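Local coordinates for leucine-rich repeat protein (Bacteroides thetaiotaomicron, PDB 4ECN), which is of unknown function but, as an extracellular leucine-rich repeat protein, probably binds other proteins, at residues Q506-L517 against D536-T546. Numbering follows the deposited sequence.
Sequences QLPDFLYDLPEL and DWTRLADDEDT
L507 and D536 bring their CA atoms to 6.6 Å at one end of the contact, L517 and T546 theirs to 5.9 Å at the other, so the loop 506-517 follows the C-terminal part of helix 530-542 and the turn behind it. Between these ends Y512 makes the largest single share of the packing. CG of Y512 lies anti to its carbonyl carbon (chi1 -55°), which sets the ring beside the helix, and the extended chain of R539 runs across one ring face. CD of R539 sits over the ring centre in a CH-pi contact, and its guanidinium lies flat on the ring, the planes 7° apart and CZ 3.8 Å from the centroid. D509 OD1 comes to the guanidinium edge as a long salt bridge, 3.6 Å from NH1 of R539. CE1 of Y512 meets CD1 of L540 at 3.7 Å, while OH gives a weak hydrogen bond to O of D536. Were Y512 replaced by an alanine, the R539 guanidinium would probably lose its stacking surface and turn more easily, with a gap opening beside L540. D536 OD2 accepts from L507 N (2.9 Å), met from above the carboxylate plane, and D543 forms an Asx turn to D545 N. On the convex side of the leucine-rich solenoid, the contact packs the loop between strands 495-499 and 519-521 against the helix that follows strand 519-521: L511 and L540 both reach L520, and L514 and L517 rest on V496.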
loop_
_atom_site.group_PDB
_atom_site.type_symbol
_atom_site.label_atom_id
_atom_site.label_comp_id
_atom_site.label_asym_id
_atom_site.label_seq_id
_atom_site.Cartn_x
_atom_site.Cartn_y
_atom_site.Cartn_z
ATOM N N GLN A 506 -12.288 8.036 17.284
ATOM C CA GLN A 506 -11.264 7.778 18.304
ATOM C C GLN A 506 -10.558 6.451 17.985
ATOM O O GLN A 506 -11.018 5.698 17.120
ATOM C CB GLN A 506 -11.829 7.785 19.738
ATOM C CG GLN A 506 -12.796 6.685 20.084
ATOM C CD GLN A 506 -13.680 7.151 21.204
ATOM O OE1 GLN A 506 -14.503 8.079 21.059
ATOM N NE2 GLN A 506 -13.524 6.525 22.351
ATOM N N LEU A 507 -9.445 6.168 18.667
ATOM C CA LEU A 507 -8.756 4.912 18.429
ATOM C C LEU A 507 -9.560 3.800 19.084
ATOM O O LEU A 507 -10.110 4.013 20.175
ATOM C CB LEU A 507 -7.299 4.930 18.939
ATOM C CG LEU A 507 -6.372 6.038 18.454
ATOM C CD1 LEU A 507 -5.068 5.963 19.180
ATOM C CD2 LEU A 507 -6.142 5.970 16.948
ATOM N N PRO A 508 -9.692 2.633 18.400
ATOM C CA PRO A 508 -10.461 1.521 18.970
ATOM C C PRO A 508 -9.775 0.942 20.211
ATOM O O PRO A 508 -8.530 0.965 20.309
ATOM C CB PRO A 508 -10.512 0.511 17.821
ATOM C CG PRO A 508 -9.370 0.797 17.035
ATOM C CD PRO A 508 -9.129 2.258 17.090
ATOM N N ASP A 509 -10.601 0.400 21.148
ATOM C CA ASP A 509 -10.175 -0.138 22.442
ATOM C C ASP A 509 -9.199 -1.314 22.358
ATOM O O ASP A 509 -8.411 -1.484 23.296
ATOM C CB ASP A 509 -11.385 -0.602 23.261
ATOM C CG ASP A 509 -11.768 0.366 24.367
ATOM O OD1 ASP A 509 -12.051 1.554 24.051
ATOM O OD2 ASP A 509 -11.789 -0.062 25.552
ATOM N N PHE A 510 -9.229 -2.109 21.260
ATOM C CA PHE A 510 -8.405 -3.310 21.140
ATOM C C PHE A 510 -6.890 -2.971 21.259
ATOM O O PHE A 510 -6.145 -3.792 21.805
ATOM C CB PHE A 510 -8.708 -4.066 19.843
ATOM C CG PHE A 510 -7.977 -3.634 18.601
ATOM C CD1 PHE A 510 -6.747 -4.185 18.271
ATOM C CD2 PHE A 510 -8.546 -2.723 17.725
ATOM C CE1 PHE A 510 -6.059 -3.771 17.133
ATOM C CE2 PHE A 510 -7.862 -2.320 16.576
ATOM C CZ PHE A 510 -6.625 -2.845 16.288
ATOM N N LEU A 511 -6.456 -1.761 20.818
ATOM C CA LEU A 511 -5.049 -1.327 20.863
ATOM C C LEU A 511 -4.468 -1.295 22.268
ATOM O O LEU A 511 -3.297 -1.624 22.457
ATOM C CB LEU A 511 -4.891 0.079 20.266
ATOM C CG LEU A 511 -5.117 0.219 18.791
ATOM C CD1 LEU A 511 -5.176 1.684 18.399
ATOM C CD2 LEU A 511 -4.072 -0.560 18.002
ATOM N N TYR A 512 -5.278 -0.872 23.237
ATOM C CA TYR A 512 -4.868 -0.679 24.621
ATOM C C TYR A 512 -4.809 -2.004 25.395
ATOM O O TYR A 512 -4.224 -2.048 26.484
ATOM C CB TYR A 512 -5.841 0.295 25.300
ATOM C CG TYR A 512 -5.973 1.616 24.561
ATOM C CD1 TYR A 512 -5.010 2.616 24.695
ATOM C CD2 TYR A 512 -7.076 1.880 23.749
ATOM C CE1 TYR A 512 -5.128 3.832 24.024
ATOM C CE2 TYR A 512 -7.208 3.099 23.078
ATOM C CZ TYR A 512 -6.233 4.072 23.220
ATOM O OH TYR A 512 -6.355 5.276 22.566
ATOM N N ASP A 513 -5.371 -3.078 24.816
ATOM C CA ASP A 513 -5.417 -4.399 25.444
ATOM C C ASP A 513 -4.388 -5.356 24.818
ATOM O O ASP A 513 -4.315 -6.523 25.214
ATOM C CB ASP A 513 -6.836 -4.985 25.336
ATOM C CG ASP A 513 -7.935 -4.133 25.963
ATOM O OD1 ASP A 513 -7.609 -3.249 26.797
ATOM O OD2 ASP A 513 -9.120 -4.358 25.633
ATOM N N LEU A 514 -3.566 -4.851 23.884
ATOM C CA LEU A 514 -2.544 -5.655 23.232
ATOM C C LEU A 514 -1.344 -5.741 24.147
ATOM O O LEU A 514 -0.887 -4.715 24.666
ATOM C CB LEU A 514 -2.168 -5.109 21.837
ATOM C CG LEU A 514 -3.233 -5.315 20.733
ATOM C CD1 LEU A 514 -2.881 -4.570 19.478
ATOM C CD2 LEU A 514 -3.465 -6.798 20.414
ATOM N N PRO A 515 -0.841 -6.972 24.382
ATOM C CA PRO A 515 0.290 -7.154 25.319
ATOM C C PRO A 515 1.655 -6.692 24.815
ATOM O O PRO A 515 2.410 -6.110 25.595
ATOM C CB PRO A 515 0.358 -8.667 25.520
ATOM C CG PRO A 515 -0.855 -9.211 24.907
ATOM C CD PRO A 515 -1.318 -8.264 23.868
ATOM N N GLU A 516 1.988 -6.984 23.539
ATOM C CA GLU A 516 3.320 -6.739 22.994
ATOM C C GLU A 516 3.343 -5.835 21.747
ATOM O O GLU A 516 4.141 -6.070 20.840
ATOM C CB GLU A 516 3.945 -8.097 22.638
ATOM C CG GLU A 516 4.146 -9.014 23.842
ATOM C CD GLU A 516 5.096 -8.527 24.924
ATOM O OE1 GLU A 516 6.063 -7.795 24.602
ATOM O OE2 GLU A 516 4.895 -8.925 26.096
ATOM N N LEU A 517 2.545 -4.764 21.738
ATOM C CA LEU A 517 2.526 -3.826 20.614
ATOM C C LEU A 517 3.850 -3.047 20.577
ATOM O O LEU A 517 4.332 -2.599 21.613
ATOM C CB LEU A 517 1.307 -2.882 20.724
ATOM C CG LEU A 517 1.034 -1.868 19.600
ATOM C CD1 LEU A 517 0.798 -2.545 18.267
ATOM C CD2 LEU A 517 -0.164 -0.979 19.930
ATOM N N ASP A 536 -6.256 10.155 23.342
ATOM C CA ASP A 536 -5.891 8.830 22.868
ATOM C C ASP A 536 -4.387 8.585 23.020
ATOM O O ASP A 536 -4.009 7.521 23.523
ATOM C CB ASP A 536 -6.331 8.641 21.412
ATOM C CG ASP A 536 -7.810 8.311 21.213
ATOM O OD1 ASP A 536 -8.466 7.835 22.193
ATOM O OD2 ASP A 536 -8.291 8.425 20.056
ATOM N N TRP A 537 -3.543 9.571 22.652
ATOM C CA TRP A 537 -2.098 9.430 22.789
ATOM C C TRP A 537 -1.740 9.379 24.279
ATOM O O TRP A 537 -0.970 8.501 24.668
ATOM C CB TRP A 537 -1.341 10.545 22.047
ATOM C CG TRP A 537 0.167 10.381 21.971
ATOM C CD1 TRP A 537 0.912 9.323 22.418
ATOM C CD2 TRP A 537 1.103 11.325 21.423
ATOM N NE1 TRP A 537 2.247 9.560 22.204
ATOM C CE2 TRP A 537 2.394 10.775 21.584
ATOM C CE3 TRP A 537 0.975 12.588 20.808
ATOM C CZ2 TRP A 537 3.550 11.450 21.169
ATOM C CZ3 TRP A 537 2.124 13.250 20.393
ATOM C CH2 TRP A 537 3.389 12.681 20.571
ATOM N N THR A 538 -2.353 10.245 25.120
ATOM C CA THR A 538 -2.139 10.216 26.572
ATOM C C THR A 538 -2.455 8.819 27.118
ATOM O O THR A 538 -1.627 8.278 27.851
ATOM C CB THR A 538 -2.965 11.277 27.330
ATOM O OG1 THR A 538 -2.910 12.539 26.681
ATOM C CG2 THR A 538 -2.502 11.453 28.752
ATOM N N ARG A 539 -3.626 8.218 26.724
ATOM C CA ARG A 539 -4.054 6.888 27.200
ATOM C C ARG A 539 -2.999 5.851 26.850
ATOM O O ARG A 539 -2.546 5.115 27.729
ATOM C CB ARG A 539 -5.430 6.468 26.651
ATOM C CG ARG A 539 -5.951 5.234 27.374
ATOM C CD ARG A 539 -7.263 4.692 26.847
ATOM N NE ARG A 539 -7.468 3.303 27.288
ATOM C CZ ARG A 539 -8.454 2.512 26.862
ATOM N NH1 ARG A 539 -9.348 2.960 25.986
ATOM N NH2 ARG A 539 -8.545 1.263 27.301
ATOM N N LEU A 540 -2.573 5.858 25.590
ATOM C CA LEU A 540 -1.565 4.981 25.019
ATOM C C LEU A 540 -0.235 5.041 25.813
ATOM O O LEU A 540 0.323 3.997 26.135
ATOM C CB LEU A 540 -1.344 5.418 23.565
ATOM C CG LEU A 540 -0.846 4.377 22.600
ATOM C CD1 LEU A 540 -1.938 3.361 22.273
ATOM C CD2 LEU A 540 -0.382 5.038 21.317
ATOM N N ALA A 541 0.231 6.254 26.165
ATOM C CA ALA A 541 1.471 6.477 26.918
ATOM C C ALA A 541 1.321 6.056 28.385
ATOM O O ALA A 541 2.219 5.427 28.942
ATOM C CB ALA A 541 1.860 7.941 26.837
ATOM N N ASP A 542 0.172 6.400 29.000
ATOM C CA ASP A 542 -0.150 6.098 30.394
ATOM C C ASP A 542 -0.407 4.595 30.610
ATOM O O ASP A 542 -0.123 4.099 31.705
ATOM C CB ASP A 542 -1.367 6.913 30.852
ATOM C CG ASP A 542 -1.071 8.361 31.231
ATOM O OD1 ASP A 542 0.095 8.658 31.589
ATOM O OD2 ASP A 542 -2.033 9.170 31.295
ATOM N N ASP A 543 -0.915 3.876 29.575
ATOM C CA ASP A 543 -1.218 2.441 29.634
ATOM C C ASP A 543 0.063 1.650 29.957
ATOM O O ASP A 543 1.077 1.788 29.273
ATOM C CB ASP A 543 -1.859 1.958 28.320
ATOM C CG ASP A 543 -2.661 0.681 28.475
ATOM O OD1 ASP A 543 -2.066 -0.390 28.415
ATOM O OD2 ASP A 543 -3.893 0.769 28.678
ATOM N N GLU A 544 0.016 0.850 31.036
ATOM C CA GLU A 544 1.145 0.047 31.529
ATOM C C GLU A 544 1.446 -1.117 30.574
ATOM O O GLU A 544 2.539 -1.691 30.658
ATOM C CB GLU A 544 0.892 -0.492 32.949
ATOM C CG GLU A 544 0.322 0.498 33.958
ATOM C CD GLU A 544 -1.184 0.402 34.139
ATOM O OE1 GLU A 544 -1.937 0.701 33.179
ATOM O OE2 GLU A 544 -1.613 0.028 35.257
ATOM N N ASP A 545 0.475 -1.465 29.676
ATOM C CA ASP A 545 0.651 -2.495 28.638
ATOM C C ASP A 545 1.568 -1.972 27.566
ATOM O O ASP A 545 2.770 -2.243 27.570
ATOM C CB ASP A 545 -0.692 -2.966 27.972
ATOM C CG ASP A 545 -1.752 -3.620 28.842
ATOM O OD1 ASP A 545 -1.503 -4.748 29.333
ATOM O OD2 ASP A 545 -2.882 -3.064 28.928
ATOM N N THR A 546 0.975 -1.134 26.700
ATOM C CA THR A 546 1.519 -0.560 25.482
ATOM C C THR A 546 2.528 0.591 25.753
ATOM O O THR A 546 3.554 0.643 25.064
ATOM C CB THR A 546 0.361 -0.066 24.581
ATOM O OG1 THR A 546 -0.286 1.074 25.153
ATOM C CG2 THR A 546 -0.660 -1.173 24.271
#